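Local coordinates for protein ribonucleoside-diphosphate reductase, alpha chain (Actinobacillus ureae ATCC 25976, PDB 6DQX) that probably reduces ribonucleoside diphosphates to deoxyribonucleotides, as the catalytic alpha subunit of a class Id ribonucleotide reductase, at residues H270-N273 against I278-P281. Residues are numbered along the deposited sequence; the frame is centred on the assembly and turned at random.
Sequences HASN and IMLP
Asn273 and Ile278 meet side chain to side chain at about a right angle. The CB of Asn273 rests against Ile278 CB at 3.8 Å. Its CG lies closer, 3.4 Å from Ile278 CG1. OD1 accepts a hydrogen bond from Ile278 N (3.0 Å, N-H...O angle 163°). The bond is nearly straight at the hydrogen, but the donor stands 54° out of the amide plane, above it and not on a lone pair. ND2 touches Ile278 CG1 and bonds to Glu277 OE1. With a bond at each end, the amide is restrained from flipping. Chi1 of 68° sets CG between the backbone N and the carbonyl carbon, from where the amide reaches the N-H and CG1 of Ile278.

Ser272 OG donates to Ile278 O at 2.7 Å, in the carbonyl plane and on a lone pair. The methyl CE of Met279 packs beside this hydroxyl. Toward His270 and Leu280 the backbones stand farther apart, and two waters bridge them. One joins His270 N to Leu280 O; the other joins Ala271 O to Leu280 N.

Both segments belong to one irregular loop in the barrel domain of the reductase, which runs from helix 260-264 to strand 288-296. Phe288 and Cys290 of that strand pack on Ile278, Tyr184 of strand 181-186 on Ser272, and Tyr262 of the helix on Leu280.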
loop_
_atom_site.group_PDB
_atom_site.type_symbol
_atom_site.label_atom_id
_atom_site.label_comp_id
_atom_site.label_asym_id
_atom_site.label_seq_id
_atom_site.Cartn_x
_atom_site.Cartn_y
_atom_site.Cartn_z
ATOM N N HIS A 270 19.917 -10.058 6.733
ATOM C CA HIS A 270 19.981 -9.034 5.691
ATOM C C HIS A 270 19.990 -7.634 6.233
ATOM O O HIS A 270 20.503 -6.704 5.578
ATOM C CB HIS A 270 18.770 -9.148 4.732
ATOM C CG HIS A 270 18.623 -10.490 4.088
ATOM N ND1 HIS A 270 19.477 -10.940 3.108
ATOM C CD2 HIS A 270 17.698 -11.462 4.254
ATOM C CE1 HIS A 270 19.109 -12.151 2.726
ATOM N NE2 HIS A 270 18.016 -12.481 3.392
ATOM N N ALA A 271 19.339 -7.465 7.385
ATOM C CA ALA A 271 18.987 -6.169 7.937
ATOM C C ALA A 271 18.698 -6.317 9.422
ATOM O O ALA A 271 18.471 -7.426 9.922
ATOM C CB ALA A 271 17.729 -5.625 7.242
ATOM N N SER A 272 18.666 -5.198 10.115
ATOM C CA SER A 272 18.174 -5.159 11.496
ATOM C C SER A 272 16.736 -4.621 11.569
ATOM O O SER A 272 15.997 -4.600 10.549
ATOM C CB SER A 272 19.203 -4.398 12.366
ATOM O OG SER A 272 18.845 -4.409 13.746
ATOM N N ASN A 273 16.301 -4.230 12.758
ATOM C CA ASN A 273 14.932 -3.831 13.013
ATOM C C ASN A 273 14.836 -2.312 13.119
ATOM O O ASN A 273 15.785 -1.603 12.816
ATOM C CB ASN A 273 14.420 -4.474 14.290
ATOM C CG ASN A 273 15.120 -3.935 15.524
ATOM O OD1 ASN A 273 16.337 -3.847 15.528
ATOM N ND2 ASN A 273 14.371 -3.530 16.536
ATOM N N ILE A 278 18.235 -5.845 16.763
ATOM C CA ILE A 278 17.870 -7.213 16.382
ATOM C C ILE A 278 18.789 -7.722 15.281
ATOM O O ILE A 278 19.199 -6.970 14.401
ATOM C CB ILE A 278 16.381 -7.269 15.942
ATOM C CG1 ILE A 278 15.484 -6.857 17.132
ATOM C CG2 ILE A 278 15.997 -8.642 15.409
ATOM C CD1 ILE A 278 15.477 -7.839 18.290
ATOM N N MET A 279 19.111 -9.018 15.346
ATOM C CA MET A 279 20.016 -9.674 14.375
ATOM C C MET A 279 19.464 -11.049 14.066
ATOM O O MET A 279 19.962 -12.066 14.570
ATOM C CB MET A 279 21.455 -9.767 14.933
ATOM C CG MET A 279 22.045 -8.421 15.320
ATOM S SD MET A 279 22.554 -7.543 13.862
ATOM C CE MET A 279 22.464 -5.827 14.346
ATOM N N LEU A 280 18.418 -11.078 13.227
ATOM C CA LEU A 280 17.709 -12.323 12.935
ATOM C C LEU A 280 17.495 -12.433 11.417
ATOM O O LEU A 280 17.468 -11.408 10.723
ATOM C CB LEU A 280 16.363 -12.376 13.636
ATOM C CG LEU A 280 16.401 -12.335 15.161
ATOM C CD1 LEU A 280 14.995 -12.160 15.714
ATOM C CD2 LEU A 280 17.046 -13.609 15.698
ATOM N N PRO A 281 17.395 -13.668 10.915
ATOM C CA PRO A 281 17.288 -13.891 9.477
ATOM C C PRO A 281 15.846 -13.734 9.007
ATOM O O PRO A 281 14.914 -14.200 9.682
ATOM C CB PRO A 281 17.740 -15.344 9.316
ATOM C CG PRO A 281 17.387 -16.004 10.600
ATOM C CD PRO A 281 17.651 -14.930 11.634
HETATM O O HOH W 1 17.283 -10.360 8.124
HETATM O O HOH W 2 17.621 -8.560 12.203
#